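Local coordinates for protein-arginine-phosphatase (PDB 4PIC) that removes phosphate from phosphoarginine residues of proteins, hydrolysing the N-P bond to give arginine and phosphate, with almost no activity on phosphotyrosine peptides, at residues A[4-9]-A[66-71]; A[20-25]-A[57-62]; A[29-34]-A[142-147]; A[78-83]-A[105-110]; A[89-94]-A[99-104]. One frame throughout, in Å; residues are numbered along the deposited sequence.

Contact 1 of 5, residues A[4-9]-A[66-71]; sequences RILFVC and SQLKKE
L68 meets L6 and V8 through its two terminal methyls, one for each partner, and these apolar touches make up the whole join. CD1 of L68 lies 3.7 Å from CD2 of L6, the two side chains meeting at a slant. CD2 of L68 reaches CG1 of V8 at 4.0 Å, this time with the side chains at about a right angle. The pairing follows from strand alternation: L6 and V8 point to one face of the sheet, whereas F7 between them turns to the other and packs on A19 and L23 of helix 15-25. With chi1 at 177°, L68 swings CG away from its backbone N and points the fork at V8, the two side chains together filling the 7.8 Å between the CA atoms of L68 and V8.

No hydrogen bond crosses between the segments; the polar contacts instead fix the loop that presents L68. Q67 NE2 donates to O of L68 at 2.9 Å with an N-H...O angle of 166°, the acceptor lying close to the amide plane. The same amide is bonded to V38 O through NE2 and to A40 N through OE1, which holds its rotation. S66 N is tied to N12 OD1, and F39 of the second subunit packs on Q67 and L68.

All three touching side chains are buried. Strand 3-9 is an inner strand of the parallel sheet and ends at the nucleophile C9, where the C-X5-R phosphate-binding loop (P-loop) of the low molecular weight phosphatase fold begins and runs to R15.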
# COMPACT_ATOMS: atom_id res chain seq x y z
N ARG A 4 1.31 20.00 12.61
CA ARG A 4 2.05 19.39 11.52
C ARG A 4 1.14 18.40 10.81
O ARG A 4 0.92 17.27 11.28
CB ARG A 4 3.36 18.76 12.02
CG ARG A 4 4.37 19.80 12.51
CD ARG A 4 5.58 19.17 13.21
NE ARG A 4 5.22 18.52 14.46
CZ ARG A 4 5.15 19.13 15.64
NH1 ARG A 4 5.41 20.43 15.73
NH2 ARG A 4 4.82 18.45 16.73
N ILE A 5 0.59 18.85 9.69
CA ILE A 5 -0.45 18.12 8.98
C ILE A 5 0.17 17.32 7.84
O ILE A 5 0.83 17.88 6.97
CB ILE A 5 -1.47 19.08 8.37
CG1 ILE A 5 -2.03 20.03 9.45
CG2 ILE A 5 -2.59 18.31 7.68
CD1 ILE A 5 -2.66 19.34 10.64
N LEU A 6 -0.04 16.01 7.86
CA LEU A 6 0.47 15.10 6.85
C LEU A 6 -0.69 14.49 6.07
O LEU A 6 -1.50 13.76 6.63
CB LEU A 6 1.28 13.99 7.52
CG LEU A 6 1.86 12.95 6.57
CD1 LEU A 6 2.93 13.59 5.70
CD2 LEU A 6 2.43 11.76 7.33
N PHE A 7 -0.79 14.82 4.79
CA PHE A 7 -1.83 14.24 3.95
C PHE A 7 -1.30 13.00 3.24
O PHE A 7 -0.16 13.01 2.78
CB PHE A 7 -2.32 15.22 2.89
CG PHE A 7 -3.06 16.41 3.44
CD1 PHE A 7 -4.32 16.25 4.01
CD2 PHE A 7 -2.52 17.68 3.36
CE1 PHE A 7 -5.02 17.35 4.50
CE2 PHE A 7 -3.22 18.78 3.85
CZ PHE A 7 -4.46 18.61 4.41
N VAL A 8 -2.11 11.95 3.16
CA VAL A 8 -1.63 10.67 2.64
C VAL A 8 -2.58 10.03 1.62
O VAL A 8 -3.78 9.93 1.87
CB VAL A 8 -1.39 9.67 3.79
CG1 VAL A 8 -0.89 8.33 3.22
CG2 VAL A 8 -0.40 10.22 4.80
N CYS A 9 -2.05 9.61 0.46
CA CYS A 9 -2.75 8.73 -0.46
C CYS A 9 -1.80 7.60 -0.83
O CYS A 9 -0.93 7.29 -0.04
CB CYS A 9 -3.32 9.46 -1.69
SG CYS A 9 -2.14 10.32 -2.75
N SER A 66 6.81 11.57 -2.19
CA SER A 66 7.58 10.95 -1.12
C SER A 66 6.88 9.67 -0.67
O SER A 66 5.67 9.64 -0.52
CB SER A 66 7.68 11.87 0.10
OG SER A 66 8.09 13.18 -0.25
N GLN A 67 7.67 8.62 -0.45
CA GLN A 67 7.17 7.43 0.22
C GLN A 67 6.96 7.71 1.71
O GLN A 67 7.87 8.21 2.39
CB GLN A 67 8.15 6.27 0.04
CG GLN A 67 7.88 5.05 0.92
CD GLN A 67 6.55 4.39 0.62
OE1 GLN A 67 6.25 4.08 -0.54
NE2 GLN A 67 5.76 4.16 1.67
N LEU A 68 5.78 7.38 2.21
CA LEU A 68 5.46 7.50 3.62
C LEU A 68 6.35 6.60 4.47
O LEU A 68 6.41 5.39 4.26
CB LEU A 68 3.99 7.13 3.86
CG LEU A 68 3.53 7.13 5.31
CD1 LEU A 68 3.66 8.53 5.90
CD2 LEU A 68 2.08 6.65 5.40
N LYS A 69 7.02 7.21 5.44
CA LYS A 69 7.92 6.49 6.33
C LYS A 69 7.65 6.85 7.78
O LYS A 69 6.95 7.82 8.07
CB LYS A 69 9.37 6.79 5.97
CG LYS A 69 9.78 6.28 4.59
CD LYS A 69 11.29 6.15 4.46
CE LYS A 69 11.67 5.25 3.30
NZ LYS A 69 11.21 5.79 1.99
N LYS A 70 8.21 6.05 8.69
CA LYS A 70 8.11 6.27 10.13
C LYS A 70 8.38 7.73 10.50
O LYS A 70 7.70 8.30 11.34
CB LYS A 70 9.10 5.33 10.83
CG LYS A 70 9.29 5.58 12.31
CD LYS A 70 8.03 5.27 13.09
CE LYS A 70 8.31 5.31 14.59
NZ LYS A 70 7.05 5.34 15.39
N GLU A 71 9.37 8.32 9.85
CA GLU A 71 9.77 9.69 10.13
C GLU A 71 8.64 10.69 9.89
O GLU A 71 8.50 11.66 10.63
CB GLU A 71 11.01 10.05 9.31
CG GLU A 71 12.30 9.35 9.77
CD GLU A 71 12.25 7.82 9.70
OE1 GLU A 71 11.77 7.27 8.68
OE2 GLU A 71 12.69 7.17 10.68

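Contact 2 of 5, residues A[20-25]-A[57-62]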
# COMPACT_ATOMS: atom_id res chain seq x y z
N ALA A 20 -2.37 19.04 0.14
CA ALA A 20 -1.25 19.77 0.71
C ALA A 20 -1.13 21.15 0.08
O ALA A 20 -0.92 22.13 0.79
CB ALA A 20 0.06 18.99 0.54
N ALA A 21 -1.30 21.23 -1.23
CA ALA A 21 -1.18 22.52 -1.91
C ALA A 21 -2.27 23.49 -1.48
O ALA A 21 -2.01 24.68 -1.28
CB ALA A 21 -1.19 22.35 -3.41
N LEU A 22 -3.50 22.99 -1.34
CA LEU A 22 -4.61 23.83 -0.94
C LEU A 22 -4.40 24.37 0.47
O LEU A 22 -4.67 25.54 0.73
CB LEU A 22 -5.94 23.07 -1.02
CG LEU A 22 -6.42 22.82 -2.45
CD1 LEU A 22 -7.47 21.74 -2.44
CD2 LEU A 22 -6.99 24.12 -3.01
N LEU A 23 -3.90 23.54 1.37
CA LEU A 23 -3.72 24.00 2.74
C LEU A 23 -2.54 24.96 2.82
O LEU A 23 -2.63 26.01 3.46
CB LEU A 23 -3.54 22.82 3.71
CG LEU A 23 -3.31 23.18 5.18
CD1 LEU A 23 -4.44 24.07 5.71
CD2 LEU A 23 -3.16 21.91 6.02
N GLU A 24 -1.44 24.62 2.14
CA GLU A 24 -0.24 25.43 2.18
C GLU A 24 -0.50 26.81 1.59
O GLU A 24 0.03 27.82 2.08
CB GLU A 24 0.90 24.72 1.43
CG GLU A 24 2.21 25.51 1.34
CD GLU A 24 2.92 25.67 2.68
OE1 GLU A 24 2.54 24.99 3.66
OE2 GLU A 24 3.88 26.47 2.74
N ASN A 25 -1.36 26.87 0.58
CA ASN A 25 -1.69 28.15 -0.05
C ASN A 25 -2.29 29.15 0.93
O ASN A 25 -2.18 30.36 0.73
CB ASN A 25 -2.65 27.96 -1.23
CG ASN A 25 -2.62 29.13 -2.19
OD1 ASN A 25 -1.55 29.61 -2.57
ND2 ASN A 25 -3.79 29.60 -2.57
N LYS A 57 -7.09 27.48 -9.67
CA LYS A 57 -7.31 28.20 -8.42
C LYS A 57 -6.11 29.05 -8.00
O LYS A 57 -6.02 29.48 -6.85
CB LYS A 57 -7.71 27.23 -7.32
CG LYS A 57 -9.04 26.54 -7.58
CD LYS A 57 -10.11 27.56 -7.97
CE LYS A 57 -11.49 26.95 -8.11
NZ LYS A 57 -12.09 26.64 -6.78
N GLY A 58 -5.20 29.28 -8.94
CA GLY A 58 -4.05 30.14 -8.73
C GLY A 58 -2.86 29.51 -8.04
O GLY A 58 -1.94 30.21 -7.60
N ILE A 59 -2.85 28.18 -7.95
CA ILE A 59 -1.81 27.49 -7.21
C ILE A 59 -0.85 26.82 -8.17
O ILE A 59 -1.27 26.06 -9.05
CB ILE A 59 -2.43 26.48 -6.24
CG1 ILE A 59 -3.24 27.22 -5.17
CG2 ILE A 59 -1.34 25.62 -5.60
CD1 ILE A 59 -4.10 26.29 -4.31
N GLU A 60 0.44 27.14 -8.05
CA GLU A 60 1.47 26.56 -8.91
C GLU A 60 2.64 26.21 -8.01
O GLU A 60 3.70 26.83 -8.08
CB GLU A 60 1.92 27.54 -9.99
CG GLU A 60 0.82 27.97 -10.96
CD GLU A 60 1.28 29.06 -11.93
OE1 GLU A 60 1.40 30.23 -11.50
OE2 GLU A 60 1.54 28.74 -13.11
N ALA A 61 2.43 25.22 -7.16
CA ALA A 61 3.41 24.88 -6.15
C ALA A 61 4.32 23.74 -6.62
O ALA A 61 3.92 22.92 -7.43
CB ALA A 61 2.71 24.49 -4.87
N ALA A 62 5.54 23.73 -6.10
CA ALA A 62 6.45 22.62 -6.34
C ALA A 62 5.99 21.42 -5.52
O ALA A 62 5.69 21.55 -4.33
CB ALA A 62 7.87 23.01 -5.96
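I59 touches three residues within about one turn of helix 15-25: A21, L22 and N25. Its branches divide the work. CG2 alone takes A21, facing its CB at 3.9 Å, while CD1 meets CD2 of L22 at 3.8 Å with the side chains at about a right angle. N25 arrives from the opposite direction and lays its amide group against the CG1-CD1 arm, the same arm that reaches L22, with ND2 lying 3.6 Å from CG1 of I59. That last touch is van der Waals only; no hydrogen bond links the segments. The extended chi2 of I59 (170°) sends CD1 out far enough to reach both L22 and N25. Replacing I59 with alanine would probably open a gap beside A21 and L22 and leave the N25 amide freer to turn.

In the next shell, L54 of helix 48-56 packs on both A21 and I59, and L133 and I137 of helix 123-150 back L22. E60 pairs with K55 and K57 with E134 of helix 123-150, tying the loop to two helices.

The position of I59 is set by the chain itself. G58, with phi 83°, is the C-prime residue of a Schellman motif, in which I59 N bonds to L54 O and G58 N to K55 O. The apolar contact of I59 with L54 typically accompanies this motif at a helix C-terminus.

Contact 3 of 5, residues A[29-34]-A[142-147]; sequences PGVEVK and EKLQTE
V31 and L144 meet at about a right angle: the beta-branched side chain comes off the strand, the leucine off the helix, and methyl touches methyl, CG2 of V31 lying 4.0 Å from CD1 of L144. In V31 the CG2 branch sits beside the backbone N while CG1 takes the position opposite it (chi1 175°), and this leaves CG2 as the branch that meets the leucine. Y3 of the neighbouring strand packs on both residues.

The second pair is arranged differently. Q145 leaves the helix to one side and, extended beyond CG (chi2 -164°), passes P29 obliquely, so that its NE2 comes 4.1 Å from the ring atom CD of P29. This is contact without a direct bond.

The two pairs set the C-terminal helix 123-150 against the start of strand 31-37, an outermost strand of the four-stranded parallel sheet. Such helix-on-sheet layering belongs to the three-layer alpha/beta fold of the low molecular weight phosphatases, and here it lies well away from the active site.

The polar bridge runs through a water. It donates to the carbonyl O of P29 at 2.7 Å and accepts from NE2 of Q145 at 2.9 Å; Q148 NE2 bonds to the same P29 oxygen directly. Within the helix, E142 O receives OG1 of T146 at 2.7 Å and N of T146 at 2.9 Å from opposite faces of its carbonyl plane.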
# COMPACT_ATOMS: atom_id res chain seq x y z
N PRO A 29 -0.61 30.69 10.00
CA PRO A 29 0.43 30.72 11.03
C PRO A 29 0.35 29.48 11.92
O PRO A 29 -0.75 29.04 12.25
CB PRO A 29 0.07 31.97 11.85
CG PRO A 29 -0.65 32.85 10.89
CD PRO A 29 -1.42 31.93 9.98
N GLY A 30 1.50 28.91 12.28
CA GLY A 30 1.51 27.78 13.20
C GLY A 30 1.11 26.45 12.57
O GLY A 30 0.90 25.48 13.29
N VAL A 31 1.02 26.42 11.24
CA VAL A 31 0.64 25.19 10.54
C VAL A 31 1.68 24.84 9.49
O VAL A 31 1.99 25.65 8.62
CB VAL A 31 -0.75 25.34 9.86
CG1 VAL A 31 -1.09 24.09 9.03
CG2 VAL A 31 -1.84 25.62 10.90
N GLU A 32 2.23 23.63 9.60
CA GLU A 32 3.13 23.09 8.58
C GLU A 32 2.44 21.92 7.89
O GLU A 32 1.64 21.21 8.50
CB GLU A 32 4.45 22.63 9.21
CG GLU A 32 5.23 23.75 9.90
CD GLU A 32 6.43 23.24 10.66
OE1 GLU A 32 7.09 22.30 10.18
OE2 GLU A 32 6.72 23.78 11.75
N VAL A 33 2.74 21.74 6.60
CA VAL A 33 2.04 20.78 5.75
C VAL A 33 3.04 19.92 4.99
O VAL A 33 4.01 20.44 4.43
CB VAL A 33 1.16 21.52 4.72
CG1 VAL A 33 0.26 20.52 3.99
CG2 VAL A 33 0.35 22.61 5.40
N LYS A 34 2.80 18.61 4.96
CA LYS A 34 3.55 17.69 4.11
C LYS A 34 2.57 16.70 3.52
O LYS A 34 1.42 16.60 3.96
CB LYS A 34 4.62 16.93 4.91
CG LYS A 34 5.79 17.77 5.43
CD LYS A 34 6.74 16.90 6.27
CE LYS A 34 7.92 17.70 6.83
NZ LYS A 34 8.99 17.95 5.83
N GLU A 142 -10.48 26.57 9.53
CA GLU A 142 -11.33 27.15 10.56
C GLU A 142 -11.20 26.42 11.89
O GLU A 142 -11.14 27.04 12.95
CB GLU A 142 -12.78 27.18 10.11
CG GLU A 142 -13.04 28.08 8.92
CD GLU A 142 -14.49 28.10 8.51
OE1 GLU A 142 -15.15 27.03 8.57
OE2 GLU A 142 -14.98 29.18 8.12
N LYS A 143 -11.16 25.09 11.82
CA LYS A 143 -11.04 24.26 13.01
C LYS A 143 -9.72 24.53 13.74
O LYS A 143 -9.71 24.75 14.95
CB LYS A 143 -11.17 22.78 12.64
CG LYS A 143 -11.09 21.82 13.83
CD LYS A 143 -11.13 20.37 13.36
CE LYS A 143 -10.88 19.40 14.51
NZ LYS A 143 -12.04 19.26 15.42
N LEU A 144 -8.62 24.55 13.01
CA LEU A 144 -7.31 24.75 13.63
C LEU A 144 -7.19 26.15 14.22
O LEU A 144 -6.74 26.33 15.35
CB LEU A 144 -6.17 24.51 12.64
CG LEU A 144 -6.10 23.15 11.94
CD1 LEU A 144 -4.85 23.05 11.09
CD2 LEU A 144 -6.16 22.02 12.94
N GLN A 145 -7.60 27.16 13.45
CA GLN A 145 -7.48 28.54 13.92
C GLN A 145 -8.41 28.84 15.09
O GLN A 145 -8.06 29.63 15.97
CB GLN A 145 -7.72 29.51 12.77
CG GLN A 145 -6.62 29.45 11.71
CD GLN A 145 -6.63 30.64 10.78
OE1 GLN A 145 -7.68 31.05 10.29
NE2 GLN A 145 -5.45 31.21 10.54
N THR A 146 -9.58 28.22 15.11
CA THR A 146 -10.48 28.36 16.26
C THR A 146 -9.81 27.82 17.52
O THR A 146 -9.89 28.44 18.59
CB THR A 146 -11.82 27.65 16.03
OG1 THR A 146 -12.54 28.27 14.96
CG2 THR A 146 -12.67 27.67 17.31
N GLU A 147 -9.15 26.67 17.41
CA GLU A 147 -8.43 26.09 18.54
C GLU A 147 -7.28 26.99 18.98
O GLU A 147 -7.10 27.25 20.17
CB GLU A 147 -7.91 24.69 18.20
CG GLU A 147 -7.32 23.94 19.39
CD GLU A 147 -5.89 24.36 19.74
OE1 GLU A 147 -5.54 24.30 20.94
OE2 GLU A 147 -5.13 24.74 18.82
O HOH W 1 -3.31 29.94 11.97

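Contact 4 of 5, residues A[78-83]-A[105-110]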
# COMPACT_ATOMS: atom_id res chain seq x y z
N HIS A 78 -1.07 15.39 13.03
CA HIS A 78 -2.28 14.80 12.46
C HIS A 78 -1.96 14.19 11.12
O HIS A 78 -1.38 14.86 10.26
CB HIS A 78 -3.37 15.86 12.25
CG HIS A 78 -3.75 16.60 13.49
ND1 HIS A 78 -2.90 17.49 14.11
CD2 HIS A 78 -4.88 16.58 14.22
CE1 HIS A 78 -3.50 17.99 15.18
NE2 HIS A 78 -4.70 17.46 15.27
N VAL A 79 -2.33 12.93 10.95
CA VAL A 79 -2.17 12.24 9.68
C VAL A 79 -3.56 12.15 9.08
O VAL A 79 -4.44 11.50 9.64
CB VAL A 79 -1.57 10.85 9.85
CG1 VAL A 79 -1.38 10.18 8.49
CG2 VAL A 79 -0.23 10.94 10.60
N LEU A 80 -3.75 12.83 7.96
CA LEU A 80 -5.07 12.96 7.36
C LEU A 80 -5.09 12.22 6.04
O LEU A 80 -4.53 12.66 5.03
CB LEU A 80 -5.46 14.44 7.20
CG LEU A 80 -5.50 15.22 8.51
CD1 LEU A 80 -5.91 16.69 8.29
CD2 LEU A 80 -6.45 14.55 9.49
N ALA A 81 -5.74 11.06 6.07
CA ALA A 81 -5.79 10.17 4.93
C ALA A 81 -6.88 10.61 3.95
O ALA A 81 -7.91 11.15 4.34
CB ALA A 81 -6.05 8.73 5.40
N MSE A 82 -6.67 10.33 2.67
CA MSE A 82 -7.67 10.68 1.66
C MSE A 82 -8.90 9.78 1.73
O MSE A 82 -10.00 10.20 1.38
CB MSE A 82 -7.05 10.66 0.25
CG MSE A 82 -5.93 11.69 0.02
SE MSE A 82 -6.45 13.55 0.15
CE MSE A 82 -6.29 13.81 2.05
N THR A 83 -8.71 8.54 2.17
CA THR A 83 -9.79 7.55 2.19
C THR A 83 -9.68 6.71 3.45
O THR A 83 -8.61 6.66 4.07
CB THR A 83 -9.71 6.58 0.99
OG1 THR A 83 -8.58 5.71 1.14
CG2 THR A 83 -9.60 7.33 -0.34
N LYS A 105 -12.07 13.79 5.91
CA LYS A 105 -13.51 13.99 6.09
C LYS A 105 -13.95 13.78 7.53
O LYS A 105 -14.69 14.60 8.09
CB LYS A 105 -14.28 13.07 5.15
CG LYS A 105 -15.80 13.18 5.28
CD LYS A 105 -16.29 14.53 4.79
CE LYS A 105 -17.81 14.57 4.66
NZ LYS A 105 -18.30 15.85 4.07
N GLN A 106 -13.51 12.68 8.14
CA GLN A 106 -13.93 12.39 9.52
C GLN A 106 -13.39 13.45 10.48
O GLN A 106 -14.08 13.86 11.41
CB GLN A 106 -13.52 10.97 9.95
CG GLN A 106 -12.10 10.84 10.49
CD GLN A 106 -11.82 9.45 11.06
OE1 GLN A 106 -11.21 8.61 10.40
NE2 GLN A 106 -12.25 9.22 12.30
N PHE A 107 -12.17 13.93 10.23
CA PHE A 107 -11.55 14.87 11.14
C PHE A 107 -12.24 16.24 11.17
O PHE A 107 -12.30 16.89 12.23
CB PHE A 107 -10.07 15.05 10.80
CG PHE A 107 -9.35 15.93 11.77
CD1 PHE A 107 -9.11 15.50 13.06
CD2 PHE A 107 -8.93 17.20 11.39
CE1 PHE A 107 -8.45 16.31 13.97
CE2 PHE A 107 -8.27 18.02 12.30
CZ PHE A 107 -8.03 17.57 13.59
N VAL A 108 -12.75 16.68 10.03
CA VAL A 108 -13.37 18.00 9.99
C VAL A 108 -14.90 17.96 10.04
O VAL A 108 -15.53 18.99 10.28
CB VAL A 108 -12.91 18.82 8.77
CG1 VAL A 108 -11.40 19.04 8.81
CG2 VAL A 108 -13.30 18.12 7.50
N SER A 109 -15.51 16.80 9.81
CA SER A 109 -16.98 16.74 9.68
C SER A 109 -17.68 15.79 10.65
O SER A 109 -18.89 15.90 10.85
CB SER A 109 -17.37 16.37 8.25
OG SER A 109 -17.28 14.96 8.05
N GLY A 110 -16.95 14.84 11.22
CA GLY A 110 -17.56 13.88 12.12
C GLY A 110 -18.31 12.74 11.45
O GLY A 110 -18.74 11.79 12.11
O HOH W 2 -11.55 11.84 3.63
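H78 and L80 of strand 78-81 receive F107 of helix 104-109 in a partly buried aromatic and aliphatic contact, where a short helix rests against an inner strand of the sheet. The evidence is in the ring geometry. CZ of F107 lies 3.4 Å from CD2 of H78, the ring centroids are 5.1 Å apart, and the rings meet obliquely, planes at 63°. Nearer the root of the same side chain, CB of F107 sits 3.9 Å from CD2 of L80. A chi1 of -175° turns the ring away from its backbone N and out to H78, while CB stays over L80.

At the start of the helix a water accepts from K105 N at 3.0 Å and donates to M82 O at 3.2 Å. K105 O, one turn before the helix ends, takes OG of S109 at 2.6 Å and also N of S109, from opposite faces of its plane.

F107 also meets the ring of F102 and makes a cation-pi contact with K143. With alanine in place of F107, the CB touch on L80 could remain, but H78 and K143 would probably be left without their shared aromatic neighbour. The side-chain join to the strand is thus van der Waals in kind, with the F107 ring also offering its pi system to the K143 charge.

Contact 5 of 5, residues A[89-94]-A[99-104]; sequences MIVERF and DKTFTL
The carbonyl O of I90 accepts N of F94 at 2.7 Å, closing the last turn of helix 84-93, while the side chain of I90 packs on T101. CG2 of I90 lies 3.9 Å from CG2 of T101, the two side chains meeting aslant. V91, next along the helix, slides past T101 in the reverse direction, with its CG2 4.0 Å from CB of T101. T101 is thus held by methyl groups from two consecutive helix residues, and its CG2 is common to both touches. No hydrogen bond crosses between the segments: the hydroxyl OG1 of T101 is hydrogen-bonded to A97 O, in the turn between helix and strand. Because chi1 is -58°, OG1 sits beside the backbone N and leaves the methyl facing I90 and V91.

This packing closes a beta-alpha-beta crossover in which strand 78-81, helix 84-93 and strand 101-103 follow one another, with the helix lying on one face of the sheet and V79 touching both I90 and T101.

Farther from the strand, R93 places CG over one face of the F94 ring, toward the rim of the ring and 3.5 Å above its plane. I90 also packs on L68 and I73, and F39 of the second subunit covers M89 and R93.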
# COMPACT_ATOMS: atom_id res chain seq x y z
N MSE A 89 -4.77 1.24 6.21
CA MSE A 89 -3.41 0.81 5.91
C MSE A 89 -2.38 1.47 6.81
O MSE A 89 -1.47 0.81 7.31
CB MSE A 89 -3.05 1.07 4.44
CG MSE A 89 -3.84 0.24 3.44
SE MSE A 89 -3.19 0.45 1.64
CE MSE A 89 -1.54 -0.53 1.84
N ILE A 90 -2.53 2.78 7.02
CA ILE A 90 -1.58 3.51 7.85
C ILE A 90 -1.55 2.98 9.28
O ILE A 90 -0.48 2.76 9.84
CB ILE A 90 -1.91 5.01 7.87
CG1 ILE A 90 -1.70 5.58 6.47
CG2 ILE A 90 -1.04 5.74 8.89
CD1 ILE A 90 -2.42 6.90 6.27
N VAL A 91 -2.73 2.74 9.84
CA VAL A 91 -2.84 2.29 11.23
C VAL A 91 -2.36 0.85 11.40
O VAL A 91 -1.75 0.50 12.41
CB VAL A 91 -4.29 2.46 11.75
CG1 VAL A 91 -4.46 1.81 13.10
CG2 VAL A 91 -4.64 3.95 11.81
N GLU A 92 -2.58 0.02 10.39
CA GLU A 92 -2.10 -1.35 10.45
C GLU A 92 -0.57 -1.38 10.36
O GLU A 92 0.08 -2.13 11.08
CB GLU A 92 -2.73 -2.21 9.35
CG GLU A 92 -2.38 -3.69 9.41
CD GLU A 92 -3.31 -4.54 8.55
OE1 GLU A 92 -2.82 -5.17 7.59
OE2 GLU A 92 -4.52 -4.57 8.85
N ARG A 93 -0.01 -0.55 9.48
CA ARG A 93 1.44 -0.50 9.28
C ARG A 93 2.16 0.22 10.42
O ARG A 93 3.24 -0.20 10.84
CB ARG A 93 1.76 0.20 7.95
CG ARG A 93 3.23 0.50 7.73
CD ARG A 93 4.04 -0.78 7.49
NE ARG A 93 5.43 -0.44 7.19
CZ ARG A 93 6.35 -0.18 8.11
NH1 ARG A 93 6.04 -0.22 9.40
NH2 ARG A 93 7.59 0.12 7.74
N PHE A 94 1.54 1.30 10.90
CA PHE A 94 2.06 2.11 11.99
C PHE A 94 1.05 2.23 13.14
O PHE A 94 0.41 3.28 13.29
CB PHE A 94 2.42 3.52 11.50
CG PHE A 94 3.45 3.55 10.41
CD1 PHE A 94 4.78 3.26 10.69
CD2 PHE A 94 3.10 3.89 9.12
CE1 PHE A 94 5.74 3.29 9.68
CE2 PHE A 94 4.05 3.93 8.11
CZ PHE A 94 5.37 3.63 8.39
N ASP A 99 -3.96 7.07 17.20
CA ASP A 99 -4.69 8.14 17.86
C ASP A 99 -4.71 9.42 17.03
O ASP A 99 -5.54 10.30 17.26
CB ASP A 99 -4.07 8.45 19.21
CG ASP A 99 -2.71 9.07 19.07
OD1 ASP A 99 -1.77 8.35 18.67
OD2 ASP A 99 -2.58 10.28 19.35
N LYS A 100 -3.80 9.54 16.06
CA LYS A 100 -3.68 10.79 15.32
C LYS A 100 -3.91 10.62 13.82
O LYS A 100 -3.65 11.54 13.05
CB LYS A 100 -2.32 11.44 15.56
CG LYS A 100 -1.12 10.65 15.05
CD LYS A 100 0.16 11.41 15.34
CE LYS A 100 1.39 10.57 15.09
NZ LYS A 100 2.61 11.36 15.33
N THR A 101 -4.41 9.46 13.42
CA THR A 101 -4.68 9.21 12.00
C THR A 101 -6.18 9.19 11.77
O THR A 101 -6.92 8.48 12.45
CB THR A 101 -4.06 7.88 11.55
OG1 THR A 101 -2.65 7.93 11.80
CG2 THR A 101 -4.27 7.66 10.06
N PHE A 102 -6.64 10.01 10.82
CA PHE A 102 -8.06 10.13 10.54
C PHE A 102 -8.18 10.25 9.04
O PHE A 102 -7.21 10.60 8.38
CB PHE A 102 -8.62 11.44 11.12
CG PHE A 102 -8.28 11.70 12.56
CD1 PHE A 102 -9.19 11.41 13.56
CD2 PHE A 102 -7.07 12.28 12.91
CE1 PHE A 102 -8.89 11.66 14.89
CE2 PHE A 102 -6.76 12.54 14.23
CZ PHE A 102 -7.67 12.22 15.22
N THR A 103 -9.37 10.01 8.49
CA THR A 103 -9.63 10.53 7.14
C THR A 103 -9.83 12.03 7.27
O THR A 103 -10.29 12.51 8.31
CB THR A 103 -10.87 9.92 6.47
OG1 THR A 103 -12.05 10.24 7.22
CG2 THR A 103 -10.73 8.40 6.34
N LEU A 104 -9.48 12.77 6.23
CA LEU A 104 -9.70 14.21 6.25
C LEU A 104 -11.17 14.53 6.54
O LEU A 104 -11.47 15.40 7.36
CB LEU A 104 -9.25 14.81 4.92
CG LEU A 104 -9.60 16.26 4.65
CD1 LEU A 104 -9.01 17.20 5.70
CD2 LEU A 104 -9.12 16.63 3.25

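How the contacts relate
From the N terminus, strand 3-9 enters contact 1, whose loop closes at 66-71. Contact 2 is nested inside that loop and sets helix 15-25 against the turn after helix 48-56. Strand 31-37 then opens contact 3, which crosses contacts 1 and 2 and closes only on the C-terminal helix, so its long loop also encloses contacts 4 and 5. Contact 4 starts at strand 78-81, after contact 1 has closed, and holds contact 5 within its own loop. Backbone bonds along the parallel sheet join contacts 3, 1, 4 and 5, in that order of strands. Contacts 2 and 5 stand about 24 Å apart, centre to centre, on opposite sides of the chain's centre.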